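Side-chain contacts in toxin protein (Yersinia entomophaga, PDB 6AQK), which probably acts as an ADP-ribosyltransferase toxin, transferring ADP-ribose from NAD+ to a target in the host cell: residues Lys21-Glu26 with Glu182-Phe187; Leu37-Ile42 with Ile55-Glu60; Tyr114-Glu119 with Ile161-Asp166; Ala118-Glu123 with His218-Lys223; Ser146-Lys149 with Gly154-Ser157. One frame throughout, in Å; residues are numbered along the deposited sequence.

Contact 1 (Lys21-Glu26 with Glu182-Phe187); sequences KQQGGE and EGEVTF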
# COMPACT_ATOMS: atom_id res chain seq x y z
N LYS A 21 15.50 -4.80 1.86
CA LYS A 21 15.62 -5.03 0.40
C LYS A 21 14.46 -4.49 -0.45
O LYS A 21 14.68 -3.99 -1.55
CB LYS A 21 15.91 -6.50 0.04
CG LYS A 21 17.26 -7.03 0.55
CD LYS A 21 17.35 -8.54 0.35
N GLN A 22 13.23 -4.57 0.05
CA GLN A 22 12.08 -4.09 -0.66
C GLN A 22 11.91 -2.56 -0.57
O GLN A 22 11.27 -1.95 -1.42
CB GLN A 22 10.86 -4.75 0.01
CG GLN A 22 9.55 -4.48 -0.65
CD GLN A 22 8.79 -3.30 -0.14
OE1 GLN A 22 9.10 -2.71 0.88
NE2 GLN A 22 7.75 -2.93 -0.90
N GLN A 23 12.41 -1.96 0.52
CA GLN A 23 12.15 -0.52 0.83
C GLN A 23 13.18 0.47 0.29
O GLN A 23 12.89 1.65 0.24
CB GLN A 23 12.19 -0.32 2.33
CG GLN A 23 11.05 -0.96 3.05
CD GLN A 23 11.30 -0.96 4.51
OE1 GLN A 23 12.40 -1.32 4.99
NE2 GLN A 23 10.31 -0.56 5.26
N GLY A 24 14.34 -0.02 -0.10
CA GLY A 24 15.46 0.81 -0.55
C GLY A 24 15.41 1.09 -2.03
O GLY A 24 14.33 1.16 -2.65
N GLY A 25 16.59 1.29 -2.62
CA GLY A 25 16.69 1.64 -4.03
C GLY A 25 16.22 0.54 -5.00
O GLY A 25 15.96 0.83 -6.15
N GLU A 26 16.04 -0.70 -4.53
CA GLU A 26 15.45 -1.74 -5.38
C GLU A 26 13.95 -1.83 -5.29
O GLU A 26 13.35 -2.70 -5.94
CB GLU A 26 16.06 -3.05 -5.02
CG GLU A 26 17.55 -2.96 -5.29
CD GLU A 26 18.04 -4.27 -5.78
OE1 GLU A 26 18.15 -5.14 -4.93
OE2 GLU A 26 18.24 -4.44 -7.00
N GLU A 182 11.55 7.20 11.20
CA GLU A 182 10.82 8.38 10.74
C GLU A 182 9.29 8.20 10.83
O GLU A 182 8.60 9.00 10.26
CB GLU A 182 11.28 8.76 9.35
CG GLU A 182 12.75 8.43 9.14
CD GLU A 182 13.43 9.41 8.23
OE1 GLU A 182 13.01 9.51 7.07
OE2 GLU A 182 14.39 10.07 8.70
N GLY A 183 8.80 7.19 11.61
CA GLY A 183 7.40 6.95 11.90
C GLY A 183 6.66 6.00 10.93
O GLY A 183 5.45 5.91 10.96
N GLU A 184 7.38 5.30 10.08
CA GLU A 184 6.71 4.46 9.07
C GLU A 184 6.32 3.15 9.75
O GLU A 184 7.16 2.55 10.46
CB GLU A 184 7.61 4.26 7.88
CG GLU A 184 7.03 3.38 6.79
CD GLU A 184 7.74 3.61 5.44
OE1 GLU A 184 8.52 2.74 4.96
OE2 GLU A 184 7.51 4.65 4.84
N VAL A 185 5.06 2.71 9.53
CA VAL A 185 4.59 1.41 9.96
C VAL A 185 4.23 0.62 8.71
O VAL A 185 3.42 1.07 7.93
CB VAL A 185 3.33 1.57 10.85
CG1 VAL A 185 2.70 0.23 11.16
CG2 VAL A 185 3.63 2.38 12.11
N THR A 186 4.78 -0.57 8.56
CA THR A 186 4.55 -1.37 7.38
C THR A 186 3.71 -2.61 7.57
O THR A 186 3.76 -3.29 8.65
CB THR A 186 5.95 -1.79 6.85
OG1 THR A 186 6.80 -0.63 6.85
CG2 THR A 186 5.90 -2.39 5.41
N PHE A 187 2.97 -2.97 6.52
CA PHE A 187 2.06 -4.10 6.56
C PHE A 187 2.48 -5.06 5.52
O PHE A 187 3.07 -4.66 4.52
CB PHE A 187 0.63 -3.67 6.39
CG PHE A 187 0.11 -2.88 7.55
CD1 PHE A 187 0.45 -1.54 7.70
CD2 PHE A 187 -0.57 -3.51 8.56
CE1 PHE A 187 -0.02 -0.81 8.77
CE2 PHE A 187 -1.06 -2.79 9.64
CZ PHE A 187 -0.76 -1.45 9.76
O HOH W 1 7.90 0.14 4.45
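The carboxamide of Gln-23 and the carboxylate of Glu-184 approach from opposite directions, their planes turned 50° apart. The nearest atoms are NE2 of Gln-23 and OE1 of Glu-184, 3.8 Å apart, too far for a direct bond. One water fills the gap. It accepts the N-H of Gln-23 NE2 at 2.6 Å and donates to Glu-184 OE1 at 2.7 Å. Its third partner is the hydroxyl of Thr-186, with OG1 2.8 Å from the water oxygen. The three partners thus fix the water from three directions. Gln-23 can reach this point because its chain runs extended beyond CG (chi2 169°) from the last turn of helix 19-23, just before Gly-24 leaves helical geometry. Its amide is held at both ends, since OE1 takes the backbone N-H of Leu-178. Glu-184 is also extended, with CG opposite the backbone N (chi1 178°), and its side chain touches Ser-146 and Tyr-179. Glu-184 and Thr-186, two apart on strand 184-187, point the same way, and OE1 of the one and OG1 of the other hold the same water. Glu-182, Gly-183 and Glu-184 spell Glu-X-Glu, consistent with the ExE signature that carries the catalytic glutamate in R-S-E class ADP-ribosyltransferases; the second glutamate would then be the one tied through water to the N-terminal helix.

Contact 2 (Leu37-Ile42 with Ile55-Glu60); sequences LQKLNI and ISKWAE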
# COMPACT_ATOMS: atom_id res chain seq x y z
N LEU A 37 1.96 -9.61 -10.28
CA LEU A 37 1.10 -10.62 -9.62
C LEU A 37 -0.38 -10.22 -9.72
O LEU A 37 -1.20 -11.09 -9.92
CB LEU A 37 1.44 -10.77 -8.16
CG LEU A 37 2.81 -11.30 -7.69
CD1 LEU A 37 2.90 -11.17 -6.16
CD2 LEU A 37 2.95 -12.73 -8.10
N GLN A 38 -0.68 -8.93 -9.53
CA GLN A 38 -2.07 -8.44 -9.65
C GLN A 38 -2.58 -8.61 -11.06
O GLN A 38 -3.69 -9.13 -11.27
CB GLN A 38 -2.24 -6.96 -9.31
CG GLN A 38 -1.84 -6.54 -7.92
CD GLN A 38 -2.01 -5.04 -7.71
OE1 GLN A 38 -1.05 -4.32 -7.42
NE2 GLN A 38 -3.24 -4.56 -7.87
N LYS A 39 -1.78 -8.17 -12.02
CA LYS A 39 -2.19 -8.11 -13.44
C LYS A 39 -2.41 -9.51 -13.98
O LYS A 39 -3.21 -9.70 -14.89
CB LYS A 39 -1.19 -7.35 -14.35
CG LYS A 39 -1.03 -5.83 -14.22
CD LYS A 39 -2.22 -5.14 -13.61
CE LYS A 39 -2.00 -3.65 -13.40
NZ LYS A 39 -1.76 -2.90 -14.67
N LEU A 40 -1.71 -10.49 -13.44
CA LEU A 40 -1.84 -11.81 -13.96
C LEU A 40 -2.71 -12.67 -13.06
O LEU A 40 -2.68 -13.84 -13.23
CB LEU A 40 -0.46 -12.46 -14.16
CG LEU A 40 0.37 -11.78 -15.28
CD1 LEU A 40 1.81 -12.33 -15.33
CD2 LEU A 40 -0.30 -11.95 -16.64
N ASN A 41 -3.41 -12.07 -12.10
CA ASN A 41 -4.20 -12.81 -11.13
C ASN A 41 -3.49 -13.99 -10.48
O ASN A 41 -4.07 -15.04 -10.28
CB ASN A 41 -5.53 -13.20 -11.84
CG ASN A 41 -6.24 -12.00 -12.40
OD1 ASN A 41 -6.50 -11.93 -13.58
ND2 ASN A 41 -6.49 -10.99 -11.56
N ILE A 42 -2.21 -13.85 -10.14
CA ILE A 42 -1.50 -14.94 -9.47
C ILE A 42 -1.92 -14.96 -7.99
O ILE A 42 -1.88 -13.91 -7.33
CB ILE A 42 0.04 -14.72 -9.50
CG1 ILE A 42 0.63 -14.54 -10.92
CG2 ILE A 42 0.73 -15.82 -8.74
CD1 ILE A 42 0.53 -15.72 -11.82
N ILE A 55 7.65 -13.09 -16.17
CA ILE A 55 8.83 -12.28 -16.35
C ILE A 55 8.61 -11.23 -17.39
O ILE A 55 8.97 -10.05 -17.19
CB ILE A 55 10.07 -13.17 -16.61
CG1 ILE A 55 10.46 -13.87 -15.31
CG2 ILE A 55 11.25 -12.33 -17.08
CD1 ILE A 55 11.29 -15.15 -15.46
N SER A 56 7.97 -11.62 -18.50
CA SER A 56 7.69 -10.70 -19.57
C SER A 56 6.83 -9.46 -19.16
O SER A 56 7.15 -8.28 -19.42
CB SER A 56 7.06 -11.48 -20.72
OG SER A 56 6.74 -10.56 -21.74
N LYS A 57 5.76 -9.76 -18.43
CA LYS A 57 4.91 -8.72 -17.89
C LYS A 57 5.65 -7.87 -16.87
O LYS A 57 5.56 -6.65 -16.88
CB LYS A 57 3.71 -9.40 -17.17
CG LYS A 57 2.63 -8.43 -16.67
CD LYS A 57 2.17 -7.49 -17.79
CE LYS A 57 0.67 -7.41 -17.86
NZ LYS A 57 0.29 -6.75 -19.13
N TRP A 58 6.37 -8.54 -15.96
CA TRP A 58 7.14 -7.84 -14.94
C TRP A 58 8.11 -6.85 -15.60
O TRP A 58 8.19 -5.66 -15.20
CB TRP A 58 7.87 -8.89 -14.08
CG TRP A 58 8.68 -8.33 -12.97
CD1 TRP A 58 8.52 -7.12 -12.31
CD2 TRP A 58 9.78 -8.98 -12.37
NE1 TRP A 58 9.49 -7.01 -11.31
CE2 TRP A 58 10.26 -8.15 -11.34
CE3 TRP A 58 10.41 -10.21 -12.61
CZ2 TRP A 58 11.41 -8.49 -10.59
CZ3 TRP A 58 11.50 -10.53 -11.89
CH2 TRP A 58 12.00 -9.68 -10.87
N ALA A 59 8.80 -7.29 -16.65
CA ALA A 59 9.79 -6.41 -17.34
C ALA A 59 9.10 -5.18 -17.93
O ALA A 59 9.59 -4.03 -17.81
CB ALA A 59 10.56 -7.20 -18.41
N GLU A 60 7.95 -5.40 -18.51
CA GLU A 60 7.16 -4.33 -19.11
C GLU A 60 6.83 -3.29 -18.07
O GLU A 60 7.09 -2.10 -18.28
CB GLU A 60 5.92 -4.94 -19.73
CG GLU A 60 4.86 -4.03 -20.34
CD GLU A 60 3.66 -4.89 -20.78
OE1 GLU A 60 3.87 -6.00 -21.33
OE2 GLU A 60 2.52 -4.50 -20.51
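Lys-57 lays its aliphatic chain across the end of helix 27-39, where Lys-39 and Leu-40 meet it in a small surface contact between two successive helices. Helix 27-39 closes here in a Schellman motif: Ile-42 N bonds to Leu-37 O at 2.9 Å and Asn-41 N to Gln-38 O at 3.1 Å, with Asn-41 in positive phi as the C-prime residue. Leu-40, the first residue to leave helical geometry, and Lys-57 run at a slant to one another, and the touch is made by one methyl against the root of the lysine, Leu-40 CD1 to Lys-57 CB at 3.9 Å. Around the same leucine lie Asn-53 and Phe-54 from one turn earlier in helix 51-63. Lys-57 starts with CG opposite its backbone N and then bends at chi2 (52°) and again at chi3, which swings CE beside the base of Lys-39, 4.0 Å from CB. The rest of Lys-39 turns off elsewhere, so the two ammonium groups stay separate, NZ to NZ 6.2 Å; at the protein surface this mild like-charge repulsion is probably screened by solvent. Trp-58 hangs on another side of the helix, where it bonds to Tyr-29 O and packs edge-to-face with Phe-33, joining the two helices more deeply than the lysine does. Lys-57 NZ reaches forward along its own helix to Glu-60, a salt bridge with OE2 at 3.5 Å whose hydrogen bond is weak.

Contact 3 (Tyr114-Glu119 with Ile161-Asp166); sequences YSWLAE and IMWHFD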
# COMPACT_ATOMS: atom_id res chain seq x y z
N TYR A 114 -8.29 -0.76 -7.55
CA TYR A 114 -9.43 -0.94 -6.64
C TYR A 114 -10.67 -0.42 -7.36
O TYR A 114 -10.88 0.79 -7.49
CB TYR A 114 -9.20 -0.14 -5.36
CG TYR A 114 -7.95 -0.53 -4.57
CD1 TYR A 114 -7.81 -1.81 -4.00
CD2 TYR A 114 -6.96 0.39 -4.35
CE1 TYR A 114 -6.72 -2.12 -3.24
CE2 TYR A 114 -5.83 0.05 -3.62
CZ TYR A 114 -5.71 -1.22 -3.09
OH TYR A 114 -4.56 -1.46 -2.35
N SER A 115 -11.45 -1.35 -7.89
CA SER A 115 -12.61 -0.97 -8.76
C SER A 115 -13.70 -0.20 -7.98
O SER A 115 -14.39 0.68 -8.54
CB SER A 115 -13.20 -2.23 -9.43
OG SER A 115 -13.72 -3.13 -8.50
N TRP A 116 -13.82 -0.53 -6.71
CA TRP A 116 -14.74 0.18 -5.77
C TRP A 116 -14.35 1.63 -5.56
O TRP A 116 -15.21 2.51 -5.49
CB TRP A 116 -14.85 -0.54 -4.44
CG TRP A 116 -13.51 -1.06 -3.84
CD1 TRP A 116 -12.93 -2.28 -4.07
CD2 TRP A 116 -12.60 -0.35 -2.96
NE1 TRP A 116 -11.72 -2.38 -3.38
CE2 TRP A 116 -11.52 -1.21 -2.69
CE3 TRP A 116 -12.62 0.91 -2.35
CZ2 TRP A 116 -10.47 -0.83 -1.87
CZ3 TRP A 116 -11.59 1.28 -1.57
CH2 TRP A 116 -10.53 0.42 -1.30
N LEU A 117 -13.04 1.88 -5.57
CA LEU A 117 -12.55 3.22 -5.45
C LEU A 117 -12.78 4.01 -6.74
O LEU A 117 -13.31 5.14 -6.71
CB LEU A 117 -11.07 3.21 -5.05
CG LEU A 117 -10.40 4.56 -4.87
CD1 LEU A 117 -11.11 5.33 -3.75
CD2 LEU A 117 -8.89 4.36 -4.63
N ALA A 118 -12.45 3.39 -7.87
CA ALA A 118 -12.66 4.01 -9.20
C ALA A 118 -14.14 4.46 -9.36
O ALA A 118 -14.44 5.59 -9.76
CB ALA A 118 -12.27 3.02 -10.31
N GLU A 119 -15.03 3.58 -8.99
CA GLU A 119 -16.48 3.84 -9.04
C GLU A 119 -16.88 5.02 -8.21
O GLU A 119 -17.60 5.94 -8.70
CB GLU A 119 -17.23 2.59 -8.56
CG GLU A 119 -18.76 2.71 -8.45
CD GLU A 119 -19.46 2.52 -9.78
OE1 GLU A 119 -20.21 1.52 -9.93
OE2 GLU A 119 -19.25 3.35 -10.68
N ILE A 161 -5.48 10.96 -2.34
CA ILE A 161 -6.23 9.97 -1.57
C ILE A 161 -5.47 9.75 -0.26
O ILE A 161 -4.24 9.60 -0.24
CB ILE A 161 -6.33 8.64 -2.36
CG1 ILE A 161 -7.07 8.92 -3.67
CG2 ILE A 161 -7.03 7.54 -1.55
CD1 ILE A 161 -6.94 7.87 -4.73
N MET A 162 -6.20 9.72 0.84
CA MET A 162 -5.59 9.36 2.10
C MET A 162 -6.37 8.19 2.71
O MET A 162 -7.59 8.22 2.79
CB MET A 162 -5.57 10.50 3.11
CG MET A 162 -4.76 10.18 4.36
SD MET A 162 -4.92 11.39 5.75
CE MET A 162 -6.43 10.76 6.42
N TRP A 163 -5.66 7.19 3.17
CA TRP A 163 -6.25 6.16 3.98
C TRP A 163 -6.09 6.49 5.47
O TRP A 163 -5.07 6.96 5.91
CB TRP A 163 -5.53 4.84 3.76
CG TRP A 163 -5.32 4.33 2.37
CD1 TRP A 163 -4.47 4.83 1.43
CD2 TRP A 163 -5.91 3.12 1.77
NE1 TRP A 163 -4.49 4.04 0.29
CE2 TRP A 163 -5.35 2.99 0.48
CE3 TRP A 163 -6.85 2.17 2.19
CZ2 TRP A 163 -5.66 1.93 -0.36
CZ3 TRP A 163 -7.14 1.11 1.37
CH2 TRP A 163 -6.57 1.02 0.08
N HIS A 164 -7.12 6.18 6.23
CA HIS A 164 -7.08 6.31 7.67
C HIS A 164 -7.36 4.94 8.21
O HIS A 164 -8.49 4.44 8.12
CB HIS A 164 -8.14 7.30 8.15
CG HIS A 164 -8.14 7.48 9.63
ND1 HIS A 164 -9.12 8.19 10.27
CD2 HIS A 164 -7.29 7.04 10.58
CE1 HIS A 164 -8.86 8.20 11.57
NE2 HIS A 164 -7.75 7.52 11.78
N PHE A 165 -6.30 4.34 8.75
CA PHE A 165 -6.30 2.98 9.27
C PHE A 165 -6.53 2.95 10.76
O PHE A 165 -5.85 3.63 11.52
CB PHE A 165 -5.00 2.33 8.95
CG PHE A 165 -4.83 2.05 7.47
CD1 PHE A 165 -5.71 1.22 6.79
CD2 PHE A 165 -3.78 2.61 6.78
CE1 PHE A 165 -5.59 1.01 5.43
CE2 PHE A 165 -3.68 2.42 5.44
CZ PHE A 165 -4.52 1.61 4.78
N ASP A 166 -7.53 2.19 11.13
CA ASP A 166 -7.75 1.76 12.53
C ASP A 166 -7.07 0.41 12.73
O ASP A 166 -7.44 -0.58 12.09
CB ASP A 166 -9.28 1.70 12.76
CG ASP A 166 -9.66 1.19 14.12
OD1 ASP A 166 -8.80 1.17 15.02
OD2 ASP A 166 -10.85 0.83 14.29
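Ile-161 begins strand 161-167 by meeting Leu-117 tip to tip, Ile-161 CD1 to Leu-117 CD2 4.0 Å, while both side chains also lean on Ile-110. Two residues on, Trp-163 is the main piece: its six-membered ring drives an edge at the face of Tyr-114 in an offset edge-to-face pair, centroids 5.6 Å apart and planes at 79°. The leading atoms are CZ2 and CH2 of Trp-163, with Trp-163 CZ2 3.8 Å from Tyr-114 CE2. Its CH2 also comes to the rim of the Trp-116 indole, 4.2 Å from CH2 of that ring. Trp-116 in turn rests one face on Tyr-114 CB, so the three aromatics brace one another. The indole N-H of Trp-163 is spent on Asp-106 OD2 of the neighbouring strand, which helps fix the ring's rotation. By alternation the strand gives Ile-161 and Trp-163 to helix 115-124, which lies across one face of the mixed sheet: helix-on-sheet packing on the main sheet of what is probably an ADP-ribosyltransferase domain.

Contact 4 (Ala118-Glu123 with His218-Lys223); sequences AEFINE and HRYIIK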
# COMPACT_ATOMS: atom_id res chain seq x y z
N ALA A 118 -12.45 3.39 -7.87
CA ALA A 118 -12.66 4.01 -9.20
C ALA A 118 -14.14 4.46 -9.36
O ALA A 118 -14.44 5.59 -9.76
CB ALA A 118 -12.27 3.02 -10.31
N GLU A 119 -15.03 3.58 -8.99
CA GLU A 119 -16.48 3.84 -9.04
C GLU A 119 -16.88 5.02 -8.21
O GLU A 119 -17.60 5.94 -8.70
CB GLU A 119 -17.23 2.59 -8.56
CG GLU A 119 -18.76 2.71 -8.45
CD GLU A 119 -19.46 2.52 -9.78
OE1 GLU A 119 -20.21 1.52 -9.93
OE2 GLU A 119 -19.25 3.35 -10.68
N PHE A 120 -16.38 5.03 -6.97
CA PHE A 120 -16.73 6.07 -6.03
C PHE A 120 -16.19 7.37 -6.54
O PHE A 120 -16.90 8.37 -6.50
CB PHE A 120 -16.23 5.73 -4.62
CG PHE A 120 -16.56 6.80 -3.61
CD1 PHE A 120 -17.85 6.85 -3.06
CD2 PHE A 120 -15.60 7.74 -3.20
CE1 PHE A 120 -18.20 7.86 -2.13
CE2 PHE A 120 -15.94 8.73 -2.23
CZ PHE A 120 -17.25 8.77 -1.71
N ILE A 121 -14.94 7.37 -7.02
CA ILE A 121 -14.34 8.59 -7.60
C ILE A 121 -15.15 9.09 -8.79
O ILE A 121 -15.49 10.30 -8.85
CB ILE A 121 -12.87 8.35 -8.07
CG1 ILE A 121 -11.99 8.16 -6.81
CG2 ILE A 121 -12.36 9.49 -8.94
CD1 ILE A 121 -10.53 7.77 -7.07
N ASN A 122 -15.42 8.20 -9.72
CA ASN A 122 -16.30 8.54 -10.87
C ASN A 122 -17.63 9.14 -10.46
O ASN A 122 -18.03 10.11 -11.06
CB ASN A 122 -16.51 7.35 -11.82
CG ASN A 122 -15.24 7.02 -12.63
OD1 ASN A 122 -14.38 7.89 -12.88
ND2 ASN A 122 -15.10 5.76 -13.01
N GLU A 123 -18.31 8.59 -9.46
CA GLU A 123 -19.60 9.14 -9.04
C GLU A 123 -19.48 10.48 -8.28
O GLU A 123 -20.45 11.25 -8.25
CB GLU A 123 -20.35 8.18 -8.15
CG GLU A 123 -20.66 6.81 -8.77
CD GLU A 123 -21.07 5.76 -7.73
OE1 GLU A 123 -21.23 6.13 -6.54
OE2 GLU A 123 -21.24 4.56 -8.09
N HIS A 218 -6.43 16.30 0.17
CA HIS A 218 -7.09 15.01 -0.09
C HIS A 218 -8.50 15.26 -0.67
O HIS A 218 -9.32 15.92 -0.07
CB HIS A 218 -7.22 14.19 1.22
CG HIS A 218 -5.97 14.15 2.03
ND1 HIS A 218 -4.74 13.88 1.47
CD2 HIS A 218 -5.75 14.34 3.36
CE1 HIS A 218 -3.81 13.92 2.41
NE2 HIS A 218 -4.39 14.21 3.57
N ARG A 219 -8.80 14.68 -1.80
CA ARG A 219 -10.18 14.62 -2.30
C ARG A 219 -10.92 13.38 -1.83
O ARG A 219 -12.15 13.35 -1.86
CB ARG A 219 -10.21 14.76 -3.86
CG ARG A 219 -9.41 15.97 -4.40
CD ARG A 219 -10.21 17.29 -4.28
NE ARG A 219 -10.52 17.79 -2.94
CZ ARG A 219 -9.68 18.49 -2.16
NH1 ARG A 219 -10.07 18.87 -0.95
NH2 ARG A 219 -8.43 18.79 -2.53
N TYR A 220 -10.20 12.31 -1.47
CA TYR A 220 -10.82 11.04 -1.09
C TYR A 220 -10.13 10.47 0.17
O TYR A 220 -8.91 10.50 0.29
CB TYR A 220 -10.70 9.98 -2.20
CG TYR A 220 -11.42 10.46 -3.39
CD1 TYR A 220 -12.80 10.35 -3.44
CD2 TYR A 220 -10.77 11.15 -4.39
CE1 TYR A 220 -13.51 10.87 -4.50
CE2 TYR A 220 -11.46 11.71 -5.48
CZ TYR A 220 -12.86 11.56 -5.50
OH TYR A 220 -13.65 12.07 -6.52
N ILE A 221 -10.97 10.02 1.10
CA ILE A 221 -10.56 9.32 2.30
C ILE A 221 -11.08 7.90 2.30
O ILE A 221 -12.29 7.65 2.12
CB ILE A 221 -11.03 10.02 3.59
CG1 ILE A 221 -10.70 11.54 3.55
CG2 ILE A 221 -10.41 9.31 4.81
CD1 ILE A 221 -9.21 11.95 3.52
N ILE A 222 -10.17 6.97 2.46
CA ILE A 222 -10.54 5.57 2.65
C ILE A 222 -10.34 5.25 4.12
O ILE A 222 -9.25 5.26 4.60
CB ILE A 222 -9.73 4.62 1.78
CG1 ILE A 222 -9.76 5.06 0.31
CG2 ILE A 222 -10.24 3.22 2.00
CD1 ILE A 222 -8.76 4.28 -0.53
N LYS A 223 -11.41 4.92 4.85
CA LYS A 223 -11.33 4.40 6.19
C LYS A 223 -11.37 2.87 6.14
O LYS A 223 -12.24 2.28 5.53
CB LYS A 223 -12.52 4.87 7.03
CG LYS A 223 -12.53 6.39 7.13
CD LYS A 223 -13.48 6.95 8.19
CE LYS A 223 -13.03 6.68 9.61
NZ LYS A 223 -14.18 7.04 10.52
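Tyr-220 sets its ring against Phe-120 and Ile-121 where helix 115-124 lies across the mixed five-stranded sheet, a helix-on-sheet layer that continues from strand 161-167 onto strand 220-226. The packing is tight both over the face and at one edge of the phenol. Ile-121 CG1 stands 3.7 Å from the centroid of the Tyr-220 ring and only 9° off its normal, a nearly centred CH-pi contact. CG2 of the same isoleucine reaches the far end of the ring, 3.8 Å from the hydroxyl oxygen OH of Tyr-220. Phe-120 arrives from a different side: its CE2 lies in the plane of the tyrosine ring at the edge, 3.7 Å from CD1 of Tyr-220. One residue thus covers a face and its neighbour closes an edge, which should leave the phenol little freedom to rotate. The two helix residues diverge at chi1 to do this: Phe-120 sets its ring opposite the backbone N (179°), whereas Ile-121 keeps CG1 beside the N (-70°). Phe-120 also spreads over Leu-198 and Tyr-200 of strand 192-200, so the grip on the tyrosine belongs to a wider layer between helix and sheet. The other side of the helix is loose by comparison: Glu-119, Asn-122 and Glu-123 are exposed to solvent and make no touch with the strand segment. At the far end of the phenol, Tyr-220 OH lies 3.7 Å from Ile-121 CA.

Contact 5 (Ser146-Lys149 with Gly154-Ser157); sequences STAK and GYVS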
# COMPACT_ATOMS: atom_id res chain seq x y z
N SER A 146 3.29 0.68 3.17
CA SER A 146 3.82 1.58 4.17
C SER A 146 2.77 2.54 4.57
O SER A 146 1.89 2.88 3.77
CB SER A 146 5.01 2.35 3.64
OG SER A 146 4.63 3.14 2.50
N THR A 147 2.82 2.94 5.83
CA THR A 147 1.87 3.84 6.38
C THR A 147 2.64 4.75 7.35
O THR A 147 3.76 4.44 7.71
CB THR A 147 0.69 3.10 7.11
OG1 THR A 147 1.10 2.56 8.38
CG2 THR A 147 0.06 1.98 6.20
N ALA A 148 2.06 5.89 7.72
CA ALA A 148 2.70 6.84 8.61
C ALA A 148 1.90 7.00 9.90
O ALA A 148 0.70 6.94 9.86
CB ALA A 148 2.80 8.20 7.97
N LYS A 149 2.60 7.24 11.02
CA LYS A 149 1.96 7.58 12.28
C LYS A 149 1.28 8.93 12.22
O LYS A 149 0.26 9.11 12.87
CB LYS A 149 2.95 7.62 13.41
CG LYS A 149 3.40 6.24 13.79
CD LYS A 149 4.56 6.29 14.73
CE LYS A 149 5.13 4.90 14.95
NZ LYS A 149 6.13 4.94 16.05
N GLY A 154 5.13 14.89 4.88
CA GLY A 154 4.94 15.60 3.61
C GLY A 154 4.58 14.65 2.47
O GLY A 154 4.02 15.06 1.46
N TYR A 155 4.93 13.39 2.62
CA TYR A 155 4.64 12.39 1.63
C TYR A 155 3.17 11.89 1.77
O TYR A 155 2.65 11.26 0.89
CB TYR A 155 5.65 11.26 1.71
CG TYR A 155 5.74 10.51 3.03
CD1 TYR A 155 4.88 9.44 3.31
CD2 TYR A 155 6.72 10.85 4.00
CE1 TYR A 155 4.99 8.73 4.50
CE2 TYR A 155 6.83 10.14 5.21
CZ TYR A 155 5.95 9.09 5.46
OH TYR A 155 6.05 8.37 6.64
N VAL A 156 2.51 12.18 2.87
CA VAL A 156 1.08 11.89 2.97
C VAL A 156 0.21 13.11 2.61
O VAL A 156 -0.81 12.99 1.91
CB VAL A 156 0.76 11.48 4.41
CG1 VAL A 156 -0.73 11.30 4.58
CG2 VAL A 156 1.52 10.20 4.76
N SER A 157 0.57 14.26 3.17
CA SER A 157 -0.36 15.40 3.22
C SER A 157 -0.75 16.02 1.89
O SER A 157 -1.83 16.62 1.81
CB SER A 157 0.20 16.53 4.15
OG SER A 157 1.35 17.03 3.51
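This is a small, local apolar contact in which a short, weakly bonded helix, 154-157, folds back over the strand it follows, resting Tyr-155 and Val-156 on Ala-148. Ser-146, Thr-147 and Ala-148 lie on strand 145-148, and the Ser-Thr-Ala run probably corresponds to the Ser-Thr-Ser motif of R-S-E class ADP-ribosyltransferases, the strand that lines the NAD+ cleft in that family. The surroundings are consistent with this: Ser-146 O accepts a hydrogen bond from Arg-104 NH1, Ala-148 pairs through its backbone with Phe-103, and Thr-147 OG1 bonds to Val-185 O of the adjacent strand 184-187. The methyl of Ala-148 points toward the helix, whereas Thr-147 points away. That methyl lies oblique to the Tyr-155 ring, and Tyr-155 OH comes nearest, 3.5 Å from Ala-148 CB. The ring carbon CZ of Tyr-155 follows at 4.1 Å from Ala-148 CB. That ring is brought in by a less common first torsion, chi1 60°, which holds CG between the backbone N and the carbonyl carbon. A bound platinum (II) ion from the crystal lies about 4 Å from the tyrosine side chain. Val-156, more deeply buried, splits its two methyls between neighbours: CG1 packs near Met-162 of strand 161-167, and CG2 closes on the alanine. That second methyl stands beside the valine N, anti to its carbonyl carbon, and Val-156 CG2 ends 4.0 Å from Ala-148 CB.

Overall arrangement
Contacts 3 and 4 lie closest, centres about 6 Å apart: both use helix 115-124 and reach neighbouring strands, 161-167 and 220-226, of the mixed sheet. Contact 5 is nested in the loops closed by both and touches each. It also adjoins contact 1, about 12 Å away between centres, through the paired strands 145-148 and 184-187. Contact 2 stands apart among the N-terminal helices, its centre 22 Å or more from the others. Along the chain, contact 1 closes a loop that holds contacts 2, 3 and 5 and crosses contact 4. It ties the N-terminal helices to the two-stranded sheet, beside the probable NAD+ cleft, while contacts 3 and 4 hold a helix against the main sheet.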